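Local coordinates for protein phospholyase (Arthrobacter aurescens, PDB 5G4I) that catalyses the PLP-dependent removal of phosphate, probably from phosphoethanolamine, using the scaffold of a class III transaminase, at residues Leu326-Met329 and Asp333-Ala336; Ala336-Leu341 and Pro415-Gly420; Phe145-Asn150 and Glu156-Leu161. All blocks are in the same frame, centred on the assembly; numbering follows the deposited sequence.

Contact 1: Leu326-Met329 and Asp333-Ala336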
ATOM      1  N   LEU A 326     -17.892   6.538   7.571  1.00  9.68           N
ATOM      2  CA  LEU A 326     -19.197   6.482   6.955  1.00  9.81           C
ATOM      3  C   LEU A 326     -20.325   6.817   7.920  1.00 10.41           C
ATOM      4  O   LEU A 326     -21.252   7.571   7.572  1.00 10.49           O
ATOM      5  CB  LEU A 326     -19.452   5.089   6.342  1.00 11.16           C
ATOM      6  CG  LEU A 326     -18.723   4.679   5.049  1.00 12.45           C
ATOM      7  CD1 LEU A 326     -18.981   3.182   4.705  1.00 14.01           C
ATOM      8  CD2 LEU A 326     -19.066   5.608   3.904  1.00 13.53           C
ATOM      9  N   ARG A 327     -20.216   6.326   9.166  1.00 10.80           N
ATOM     10  CA  ARG A 327     -21.265   6.607  10.165  1.00 12.63           C
ATOM     11  C   ARG A 327     -21.352   8.137  10.431  1.00 11.24           C
ATOM     12  O   ARG A 327     -22.439   8.721  10.548  1.00 11.30           O
ATOM     13  CB  ARG A 327     -21.076   5.820  11.459  1.00 12.26           C
ATOM     14  CG  ARG A 327     -22.117   6.278  12.482  1.00 16.37           C
ATOM     15  N   TYR A 328     -20.194   8.808  10.618  1.00 10.07           N
ATOM     16  CA  TYR A 328     -20.174  10.218  10.881  1.00 10.42           C
ATOM     17  C   TYR A 328     -20.686  11.048   9.762  1.00 10.76           C
ATOM     18  O   TYR A 328     -21.557  11.960   9.926  1.00 10.97           O
ATOM     19  CB  TYR A 328     -18.755  10.706  11.334  1.00 11.13           C
ATOM     20  CG  TYR A 328     -18.719  12.095  11.859  1.00 11.29           C
ATOM     21  CD1 TYR A 328     -18.561  13.220  11.012  1.00 12.79           C
ATOM     22  CD2 TYR A 328     -18.788  12.309  13.257  1.00 13.36           C
ATOM     23  CE1 TYR A 328     -18.574  14.497  11.542  1.00 12.19           C
ATOM     24  CE2 TYR A 328     -18.802  13.603  13.762  1.00 15.32           C
ATOM     25  CZ  TYR A 328     -18.682  14.654  12.894  1.00 16.40           C
ATOM     26  OH  TYR A 328     -18.664  16.008  13.369  1.00 20.63           O
ATOM     27  N   MET A 329     -20.264  10.711   8.521  1.00 11.59           N
ATOM     28  CA  MET A 329     -20.787  11.490   7.387  1.00 11.79           C
ATOM     29  C   MET A 329     -22.323  11.328   7.211  1.00 11.81           C
ATOM     30  O   MET A 329     -23.002  12.293   6.808  1.00 12.27           O
ATOM     31  CB  MET A 329     -19.941  11.274   6.013  1.00 16.09           C
ATOM     32  CG  MET A 329     -20.200  10.011   5.370  1.00 16.36           C
ATOM     33  SD  MET A 329     -19.308  10.107   3.694  1.00 16.07           S
ATOM     34  CE  MET A 329     -20.450  11.062   2.737  1.00 17.11           C
ATOM     35  N   ASP A 333     -25.123  14.403   7.943  1.00 11.10           N
ATOM     36  CA  ASP A 333     -25.714  14.821   6.688  1.00 12.14           C
ATOM     37  C   ASP A 333     -24.739  15.568   5.770  1.00 11.98           C
ATOM     38  O   ASP A 333     -25.109  16.491   5.012  1.00 11.85           O
ATOM     39  CB  ASP A 333     -27.011  15.712   6.959  1.00 12.40           C
ATOM     40  CG  ASP A 333     -27.980  15.659   5.888  1.00 13.92           C
ATOM     41  OD1 ASP A 333     -28.015  14.789   4.976  1.00 13.72           O
ATOM     42  OD2 ASP A 333     -28.891  16.518   6.014  1.00 19.44           O
ATOM     43  N   LEU A 334     -23.460  15.142   5.772  1.00 10.02           N
ATOM     44  CA  LEU A 334     -22.432  15.936   5.095  1.00 11.26           C
ATOM     45  C   LEU A 334     -22.536  16.016   3.582  1.00 11.18           C
ATOM     46  O   LEU A 334     -22.205  17.043   2.989  1.00 11.66           O
ATOM     47  CB  LEU A 334     -20.999  15.497   5.512  1.00 11.17           C
ATOM     48  CG  LEU A 334     -20.632  15.492   6.971  1.00 12.55           C
ATOM     49  CD1 LEU A 334     -19.188  15.049   7.174  1.00 11.26           C
ATOM     50  CD2 LEU A 334     -20.884  16.889   7.592  1.00 12.24           C
ATOM     51  N   MET A 335     -22.966  14.922   2.914  1.00 11.31           N
ATOM     52  CA  MET A 335     -23.098  14.926   1.436  1.00 11.38           C
ATOM     53  C   MET A 335     -24.167  15.998   0.997  1.00 12.14           C
ATOM     54  O   MET A 335     -23.916  16.811   0.056  1.00 11.26           O
ATOM     55  CB  MET A 335     -23.366  13.517   0.848  1.00 11.59           C
ATOM     56  CG  MET A 335     -23.504  13.547  -0.632  1.00 11.03           C
ATOM     57  SD  MET A 335     -23.748  11.885  -1.332  1.00 14.63           S
ATOM     58  CE  MET A 335     -24.928  12.120  -2.544  1.00 21.24           C
ATOM     59  N   ALA A 336     -25.386  15.925   1.627  1.00 11.06           N
ATOM     60  CA  ALA A 336     -26.413  16.892   1.271  1.00 12.10           C
ATOM     61  C   ALA A 336     -25.989  18.331   1.556  1.00 11.44           C
ATOM     62  O   ALA A 336     -26.283  19.263   0.758  1.00 12.51           O
ATOM     63  CB  ALA A 336     -27.725  16.541   1.954  1.00 11.62           C
TER
HETATM   64  O   HOH W   1     -23.941  12.303   4.166  1.00 13.15           O
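The carbonyl oxygen of M329 is gripped from two sources, one peptide and one water. The N-H of L334 reaches M329 O at 3.1 Å in a nearly straight bond (165°). The water donates to the same M329 O at 2.8 Å and accepts from M335 N at 3.1 Å, bridging the next amide of the following helix to the end of the preceding one. D333, with a positive phi, is the residue at which helix 316-331 finally gives way, and the turn here is a Schellman motif. D333 also occupies the N-cap position of helix 334-355, but its carboxylate makes no capping bond; OD1 is instead hydrogen-bonded to a molecule probably left from crystallisation. The apolar half of the junction rests on L334, whose CB points back at helix 316-331. With CG anti to the carbonyl carbon (chi1 -56°), its CD1 lies 3.9 Å from M329 CA, and it also meets the Y328 ring at the edge, 4.3 Å from Y328 CD1. M329 contributes its tip: a bend at chi3 (-80°) turns CE toward M335, leaving M329 CE 4.3 Å from M335 CB. Beyond the junction, Y328 packs on V67 and N71, and M329 on H66, in neighbouring loops.

Contact 2: Ala336-Leu341 and Pro415-Gly420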
ATOM      1  N   ALA A 336     -25.386  15.925   1.627  1.00 11.06           N
ATOM      2  CA  ALA A 336     -26.413  16.892   1.271  1.00 12.10           C
ATOM      3  C   ALA A 336     -25.989  18.331   1.556  1.00 11.44           C
ATOM      4  O   ALA A 336     -26.283  19.263   0.758  1.00 12.51           O
ATOM      5  CB  ALA A 336     -27.725  16.541   1.954  1.00 11.62           C
ATOM      6  N   LYS A 337     -25.300  18.526   2.695  1.00 11.77           N
ATOM      7  CA  LYS A 337     -24.818  19.877   3.063  1.00 12.42           C
ATOM      8  C   LYS A 337     -23.828  20.355   2.006  1.00 13.50           C
ATOM      9  O   LYS A 337     -23.819  21.542   1.630  1.00 12.66           O
ATOM     10  CB  LYS A 337     -24.190  19.865   4.458  1.00 13.59           C
ATOM     11  CG  LYS A 337     -25.181  19.764   5.658  1.00 13.83           C
ATOM     12  CD  LYS A 337     -24.474  19.599   6.982  1.00 17.50           C
ATOM     13  CE  LYS A 337     -25.492  19.562   8.137  1.00 18.66           C
ATOM     14  NZ  LYS A 337     -24.771  19.140   9.380  1.00 19.87           N
ATOM     15  N   ALA A 338     -22.917  19.480   1.525  1.00 12.07           N
ATOM     16  CA  ALA A 338     -21.917  19.862   0.498  1.00 12.60           C
ATOM     17  C   ALA A 338     -22.644  20.249  -0.837  1.00 11.89           C
ATOM     18  O   ALA A 338     -22.182  21.130  -1.579  1.00 12.62           O
ATOM     19  CB  ALA A 338     -20.927  18.695   0.252  1.00 12.13           C
ATOM     20  N   ASP A 339     -23.733  19.542  -1.208  1.00 11.47           N
ATOM     21  CA  ASP A 339     -24.474  19.884  -2.399  1.00 12.72           C
ATOM     22  C   ASP A 339     -25.047  21.323  -2.296  1.00 12.16           C
ATOM     23  O   ASP A 339     -24.847  22.164  -3.206  1.00 12.45           O
ATOM     24  CB  ASP A 339     -25.638  18.894  -2.591  1.00 13.22           C
ATOM     25  CG  ASP A 339     -26.305  19.013  -3.890  1.00 17.31           C
ATOM     26  OD1 ASP A 339     -25.751  18.955  -5.020  1.00 16.22           O
ATOM     27  OD2 ASP A 339     -27.576  19.194  -3.831  1.00 26.63           O
ATOM     28  N   GLN A 340     -25.705  21.636  -1.156  1.00 12.47           N
ATOM     29  CA  GLN A 340     -26.307  22.960  -0.982  1.00 13.62           C
ATOM     30  C   GLN A 340     -25.232  24.071  -0.891  1.00 12.45           C
ATOM     31  O   GLN A 340     -25.371  25.137  -1.527  1.00 13.34           O
ATOM     32  CB  GLN A 340     -27.185  22.939   0.262  1.00 15.48           C
ATOM     33  CG  GLN A 340     -27.847  24.280   0.536  1.00 20.15           C
ATOM     34  N   LEU A 341     -24.180  23.801  -0.144  1.00 12.57           N
ATOM     35  CA  LEU A 341     -23.092  24.755   0.053  1.00 11.78           C
ATOM     36  C   LEU A 341     -22.328  24.977  -1.258  1.00 15.00           C
ATOM     37  O   LEU A 341     -21.990  26.149  -1.610  1.00 12.77           O
ATOM     38  CB  LEU A 341     -22.145  24.372   1.208  1.00 12.74           C
ATOM     39  CG  LEU A 341     -21.019  25.367   1.522  1.00 12.69           C
ATOM     40  CD1 LEU A 341     -21.606  26.764   1.851  1.00 13.78           C
ATOM     41  CD2 LEU A 341     -20.204  24.915   2.720  1.00 12.61           C
ATOM     42  N   PRO A 415     -11.861  21.623   0.847  1.00 11.31           N
ATOM     43  CA  PRO A 415     -11.694  21.502   2.337  1.00 11.11           C
ATOM     44  C   PRO A 415     -12.171  20.195   2.937  1.00 10.20           C
ATOM     45  O   PRO A 415     -12.927  19.465   2.202  1.00 10.85           O
ATOM     46  CB  PRO A 415     -12.568  22.664   2.843  1.00 11.35           C
ATOM     47  CG  PRO A 415     -13.653  22.801   1.801  1.00 13.38           C
ATOM     48  CD  PRO A 415     -12.962  22.559   0.489  1.00 11.74           C
ATOM     49  N   PRO A 416     -11.872  19.846   4.171  1.00 10.69           N
ATOM     50  CA  PRO A 416     -12.596  18.779   4.896  1.00 11.03           C
ATOM     51  C   PRO A 416     -14.116  18.918   4.689  1.00 11.14           C
ATOM     52  O   PRO A 416     -14.644  20.045   4.564  1.00 10.96           O
ATOM     53  CB  PRO A 416     -12.155  18.966   6.365  1.00 11.54           C
ATOM     54  CG  PRO A 416     -10.761  19.615   6.187  1.00 12.44           C
ATOM     55  CD  PRO A 416     -10.900  20.577   5.047  1.00 11.61           C
ATOM     56  N   LEU A 417     -14.845  17.788   4.610  1.00 10.89           N
ATOM     57  CA  LEU A 417     -16.322  17.819   4.301  1.00 10.46           C
ATOM     58  C   LEU A 417     -17.170  18.323   5.481  1.00 10.96           C
ATOM     59  O   LEU A 417     -18.408  18.414   5.363  1.00 14.00           O
ATOM     60  CB  LEU A 417     -16.821  16.451   3.757  1.00 11.35           C
ATOM     61  CG  LEU A 417     -17.707  16.643   2.508  1.00 11.01           C
ATOM     62  CD1 LEU A 417     -16.925  16.983   1.273  1.00 13.20           C
ATOM     63  CD2 LEU A 417     -18.576  15.392   2.239  1.00 12.58           C
ATOM     64  N   VAL A 418     -16.584  18.652   6.645  1.00 10.26           N
ATOM     65  CA  VAL A 418     -17.230  19.342   7.748  1.00 10.91           C
ATOM     66  C   VAL A 418     -17.162  20.876   7.604  1.00 12.19           C
ATOM     67  O   VAL A 418     -17.660  21.607   8.474  1.00 15.21           O
ATOM     68  CB  VAL A 418     -16.674  18.868   9.111  1.00 10.91           C
ATOM     69  CG1 VAL A 418     -17.038  17.469   9.418  1.00 11.31           C
ATOM     70  CG2 VAL A 418     -15.178  19.084   9.216  1.00 12.13           C
ATOM     71  N   PHE A 419     -16.655  21.415   6.514  1.00 11.79           N
ATOM     72  CA  PHE A 419     -16.591  22.873   6.227  1.00 11.87           C
ATOM     73  C   PHE A 419     -17.995  23.337   5.892  1.00 13.41           C
ATOM     74  O   PHE A 419     -18.760  22.754   5.079  1.00 14.71           O
ATOM     75  CB  PHE A 419     -15.695  22.998   4.962  1.00 13.26           C
ATOM     76  CG  PHE A 419     -15.275  24.388   4.496  1.00 11.34           C
ATOM     77  CD1 PHE A 419     -16.064  25.043   3.557  1.00 13.39           C
ATOM     78  CD2 PHE A 419     -14.038  24.940   4.839  1.00 11.50           C
ATOM     79  CE1 PHE A 419     -15.658  26.228   2.954  1.00 12.49           C
ATOM     80  CE2 PHE A 419     -13.629  26.128   4.245  1.00 12.43           C
ATOM     81  CZ  PHE A 419     -14.418  26.738   3.299  1.00 11.47           C
ATOM     82  N   GLY A 420     -18.398  24.410   6.593  1.00 11.71           N
ATOM     83  CA  GLY A 420     -19.767  24.987   6.540  1.00 12.87           C
ATOM     84  C   GLY A 420     -19.802  26.417   5.953  1.00 12.47           C
ATOM     85  O   GLY A 420     -18.799  26.977   5.469  1.00 12.31           O
TER
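L341 lays one methyl group against the backbone of the facing loop, and there the packing is close. Its CD2 lies 3.5 Å from F419 O and 3.6 Å from G420 C. The same methyl stands at the edge of the F419 ring, near its plane, with L341 CD2 4.2 Å from F419 CD1. L341 holds CG anti to its own N (chi1 -177°), which carries the branch away from the helix and across to the loop. Within the same segment as the ring, P415 CG lies 3.5 Å above one face of F419, offset toward the rim. This loop, linking strand 410-413 to helix 421-436, is shaped by a type I beta turn from P416 to F419, closed by F419 N to P416 O at 3.1 Å, and G420 then takes the N-cap position of that helix. L341 also touches R421 and A424 there, so helix 334-355 meets both the turn and the helix that follows it. One turn earlier the fit relaxes: A338 CB and L417 CG are 4.4 Å apart. On the exposed flank K337 starts toward the loop without reaching it, and its NZ bonds to E332 O instead. No hydrogen bond crosses between 336-341 and 415-420.

Contact 3: Phe145-Asn150 and Glu156-Leu161. With PLP (pyridoxal-5'-phosphate), chain C.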
ATOM      1  N   PHE A 145      -3.088  14.679 -19.041  1.00 11.09           N
ATOM      2  CA  PHE A 145      -2.483  15.367 -17.880  1.00 12.02           C
ATOM      3  C   PHE A 145      -3.115  14.766 -16.593  1.00 10.17           C
ATOM      4  O   PHE A 145      -3.900  15.420 -15.893  1.00 10.93           O
ATOM      5  CB  PHE A 145      -2.584  16.904 -17.989  1.00 11.91           C
ATOM      6  CG  PHE A 145      -1.489  17.613 -17.207  1.00 12.42           C
ATOM      7  CD1 PHE A 145      -0.235  17.656 -17.730  1.00 13.27           C
ATOM      8  CD2 PHE A 145      -1.744  18.092 -15.944  1.00 14.87           C
ATOM      9  CE1 PHE A 145       0.821  18.264 -17.006  1.00 14.81           C
ATOM     10  CE2 PHE A 145      -0.658  18.766 -15.254  1.00 15.93           C
ATOM     11  CZ  PHE A 145       0.523  18.778 -15.799  1.00 14.71           C
ATOM     12  N   SER A 146      -2.743  13.507 -16.338  1.00 10.46           N
ATOM     13  CA  SER A 146      -3.345  12.725 -15.219  1.00 10.83           C
ATOM     14  C   SER A 146      -2.314  12.098 -14.305  1.00 11.52           C
ATOM     15  O   SER A 146      -1.127  11.956 -14.653  1.00 11.40           O
ATOM     16  CB  SER A 146      -4.289  11.644 -15.750  1.00 11.23           C
ATOM     17  OG  SER A 146      -3.700  10.836 -16.712  1.00 11.89           O
ATOM     18  N   TYR A 147      -2.784  11.670 -13.125  1.00 11.18           N
ATOM     19  CA  TYR A 147      -1.939  10.986 -12.142  1.00 11.36           C
ATOM     20  C   TYR A 147      -2.790   9.994 -11.323  1.00 11.13           C
ATOM     21  O   TYR A 147      -3.792  10.377 -10.702  1.00 13.19           O
ATOM     22  CB  TYR A 147      -1.204  11.963 -11.213  1.00 10.95           C
ATOM     23  CG  TYR A 147      -0.417  11.253 -10.123  1.00 11.50           C
ATOM     24  CD1 TYR A 147       0.745  10.568 -10.413  1.00 10.42           C
ATOM     25  CD2 TYR A 147      -0.896  11.185  -8.794  1.00 12.29           C
ATOM     26  CE1 TYR A 147       1.454   9.863  -9.477  1.00 12.11           C
ATOM     27  CE2 TYR A 147      -0.158  10.525  -7.812  1.00 11.57           C
ATOM     28  CZ  TYR A 147       1.003   9.857  -8.143  1.00 11.08           C
ATOM     29  OH  TYR A 147       1.701   9.144  -7.199  1.00 12.00           O
ATOM     30  N   HIS A 148      -2.424   8.700 -11.403  1.00  9.97           N
ATOM     31  CA  HIS A 148      -3.220   7.644 -10.742  1.00  8.63           C
ATOM     32  C   HIS A 148      -2.444   6.812  -9.717  1.00  9.00           C
ATOM     33  O   HIS A 148      -2.947   5.861  -9.109  1.00 10.55           O
ATOM     34  CB  HIS A 148      -3.847   6.726 -11.862  1.00  8.73           C
ATOM     35  CG  HIS A 148      -4.794   7.460 -12.745  1.00  9.52           C
ATOM     36  ND1 HIS A 148      -6.039   7.863 -12.348  1.00 10.12           N
ATOM     37  CD2 HIS A 148      -4.668   7.901 -14.036  1.00  9.69           C
ATOM     38  CE1 HIS A 148      -6.620   8.518 -13.327  1.00 10.24           C
ATOM     39  NE2 HIS A 148      -5.804   8.603 -14.347  1.00 10.48           N
ATOM     40  N   GLY A 149      -1.182   7.160  -9.457  1.00  9.33           N
ATOM     41  CA  GLY A 149      -0.364   6.525  -8.426  1.00  9.73           C
ATOM     42  C   GLY A 149       1.085   6.228  -8.813  1.00  9.26           C
ATOM     43  O   GLY A 149       1.566   6.662  -9.871  1.00  9.90           O
ATOM     44  N   ASN A 150       1.781   5.510  -7.894  1.00  9.34           N
ATOM     45  CA  ASN A 150       3.248   5.541  -7.857  1.00  9.43           C
ATOM     46  C   ASN A 150       3.991   4.198  -8.033  1.00 11.82           C
ATOM     47  O   ASN A 150       5.217   4.099  -7.745  1.00 11.17           O
ATOM     48  CB  ASN A 150       3.635   6.228  -6.550  1.00  9.44           C
ATOM     49  CG  ASN A 150       3.165   5.453  -5.360  1.00 10.36           C
ATOM     50  OD1 ASN A 150       3.026   4.223  -5.391  1.00 11.84           O
ATOM     51  ND2 ASN A 150       2.844   6.144  -4.243  1.00 11.88           N
ATOM     52  N   GLU A 156       4.321   3.998 -15.793  1.00  9.44           N
ATOM     53  CA  GLU A 156       4.319   3.838 -17.256  1.00 10.74           C
ATOM     54  C   GLU A 156       3.153   4.516 -17.956  1.00 12.91           C
ATOM     55  O   GLU A 156       3.201   4.645 -19.221  1.00 11.34           O
ATOM     56  CB  GLU A 156       4.385   2.340 -17.619  1.00 12.08           C
ATOM     57  CG  GLU A 156       5.725   1.661 -17.231  1.00 14.93           C
ATOM     58  CD  GLU A 156       5.735   0.159 -17.441  1.00 21.03           C
ATOM     59  OE1 GLU A 156       4.687  -0.438 -17.738  1.00 28.36           O
ATOM     60  OE2 GLU A 156       6.761  -0.485 -17.144  1.00 18.67           O
ATOM     61  N   ILE A 157       2.072   4.863 -17.219  1.00  9.81           N
ATOM     62  CA  ILE A 157       0.895   5.509 -17.849  1.00  9.83           C
ATOM     63  C   ILE A 157       0.777   6.971 -17.440  1.00  9.65           C
ATOM     64  O   ILE A 157      -0.155   7.653 -17.840  1.00 11.25           O
ATOM     65  CB  ILE A 157      -0.417   4.724 -17.551  1.00 10.83           C
ATOM     66  CG1 ILE A 157      -0.952   4.993 -16.123  1.00 10.32           C
ATOM     67  CG2 ILE A 157      -0.266   3.257 -17.828  1.00 11.15           C
ATOM     68  CD1 ILE A 157      -2.249   4.297 -15.758  1.00 10.68           C
ATOM     69  N   THR A 158       1.703   7.493 -16.574  1.00  9.73           N
ATOM     70  CA  THR A 158       1.605   8.826 -15.988  1.00 10.30           C
ATOM     71  C   THR A 158       1.937   9.961 -16.979  1.00 11.66           C
ATOM     72  O   THR A 158       3.015   9.947 -17.591  1.00 12.84           O
ATOM     73  CB  THR A 158       2.516   8.938 -14.749  1.00 11.13           C
ATOM     74  OG1 THR A 158       2.068   8.004 -13.726  1.00 10.66           O
ATOM     75  CG2 THR A 158       2.522  10.299 -14.155  1.00 11.52           C
ATOM     76  N   THR A 159       1.025  10.973 -17.101  1.00 11.04           N
ATOM     77  CA  THR A 159       1.188  12.107 -18.011  1.00 11.42           C
ATOM     78  C   THR A 159       1.232  13.462 -17.270  1.00 12.42           C
ATOM     79  O   THR A 159       1.717  14.477 -17.899  1.00 14.17           O
ATOM     80  CB  THR A 159       0.097  12.097 -19.040  1.00 10.80           C
ATOM     81  OG1 THR A 159      -1.179  12.176 -18.372  1.00 11.33           O
ATOM     82  CG2 THR A 159       0.169  10.864 -19.942  1.00 12.59           C
ATOM     83  N   GLY A 160       0.772  13.574 -16.030  1.00 11.91           N
ATOM     84  CA  GLY A 160       0.622  14.843 -15.337  1.00 13.29           C
ATOM     85  C   GLY A 160       1.628  15.126 -14.277  1.00 15.11           C
ATOM     86  O   GLY A 160       1.512  16.152 -13.535  1.00 16.71           O
ATOM     87  N   LEU A 161       2.632  14.281 -14.173  1.00 13.94           N
ATOM     88  CA  LEU A 161       3.698  14.457 -13.211  1.00 16.95           C
ATOM     89  C   LEU A 161       5.005  13.878 -13.809  1.00 15.80           C
ATOM     90  O   LEU A 161       4.939  12.971 -14.680  1.00 14.24           O
ATOM     91  CB  LEU A 161       3.140  13.689 -11.939  1.00 23.87           C
ATOM     92  CG  LEU A 161       3.882  13.315 -10.772  1.00 25.70           C
ATOM     93  CD1 LEU A 161       3.085  13.336  -9.486  1.00 21.86           C
ATOM     94  CD2 LEU A 161       4.539  11.971 -11.021  1.00 22.54           C
TER
HETATM   95  N1  PLP C1441      -5.417   8.607  -7.959  1.00 12.73           N
HETATM   96  C2  PLP C1441      -5.830   9.862  -7.660  1.00 16.30           C
HETATM   97  C2A PLP C1441      -6.896  10.521  -8.495  1.00 18.70           C
HETATM   98  C3  PLP C1441      -5.237  10.589  -6.509  1.00 20.17           C
HETATM   99  O3  PLP C1441      -5.637  11.850  -6.188  1.00 23.21           O
HETATM  100  C4  PLP C1441      -4.193   9.891  -5.726  1.00 16.83           C
HETATM  101  C4A PLP C1441      -3.543  10.533  -4.562  1.00 22.92           C
HETATM  102  C5  PLP C1441      -3.830   8.519  -6.157  1.00 16.54           C
HETATM  103  C6  PLP C1441      -4.471   7.957  -7.259  1.00 15.60           C
HETATM  104  C5A PLP C1441      -2.774   7.739  -5.409  1.00 17.92           C
HETATM  105  O4P PLP C1441      -3.089   7.722  -4.019  1.00 15.90           O
HETATM  106  P   PLP C1441      -2.008   7.204  -2.943  1.00 13.70           P
HETATM  107  O1P PLP C1441      -1.058   8.367  -2.793  1.00 13.28           O
HETATM  108  O2P PLP C1441      -2.833   6.910  -1.712  1.00 17.26           O
HETATM  109  O3P PLP C1441      -1.403   5.984  -3.594  1.00 16.56           O
HETATM  110  O   HOH W   2      -1.832   8.952 -16.033  1.00 15.07           O
HETATM  111  O   HOH W   3      -0.873   7.871 -13.582  1.00 12.10           O
HETATM  112  O   HOH W   4       3.681   7.671 -11.327  1.00 11.45           O
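F145 and G160 meet ring to backbone. The F145 CB heads away from 156-161, but chi1 of -154° swings the ring back over it. F145 CG then lies 4.0 Å from G160 CA, and CD2 stays over that same carbon. CD1 and CE1 run past T159 O (F145 CD1 at 3.7 Å), while CE2 and CZ reach G160 O, F145 CZ to within 3.6 Å. G160 CA itself sits over the middle of the ring, a CH-pi contact, 3.7 Å from the F145 centroid and 8° off the normal. Next to it, T159 OG1 accepts the amide of S146 N at 2.9 Å and is also hydrogen-bonded to S143 O, while S146 O takes G160 N at 2.8 Å from a donor tilted out of the carbonyl plane. Y147 is sandwiched: L161 CD1 lies over one face, 3.7 Å from Y147 CD1, G149 N over the opposite face, and T158 CG2 at the edge. T158 OG1 receives two waters, one bound by H148 N and the other donating to G149 O, and has L154 O as a further partner. The same loop brings H148 to the cofactor, H148 O 3.2 Å from PLP C6. H148 ND1 is hydrogen-bonded to D251 of the PLP pocket, consistent with a second-shell role for H148, holding the aspartate that, as in other fold type I enzymes, faces the pyridine nitrogen.

From the N terminus, contact 3 comes first, closing a short loop around helix 152-155 between strands 140-143 and 171-174 of the mixed sheet that also holds strands 214-217 and 247-251. It is complete before the others open, and contact 2 begins at A336, where contact 1 ends, so none nests or crosses. Contact 1 closes a tight turn from helix 316-331 into helix 334-355; contact 2 closes a much longer excursion that returns after strand 410-413 and ties helix 334-355 to the turn before helix 421-436. Contacts 1 and 2 touch, L334 packing on L417 and V418, and Y328 on V418. Contact 3 lies across the chain's centre, about 31 and 29 Å from their centres.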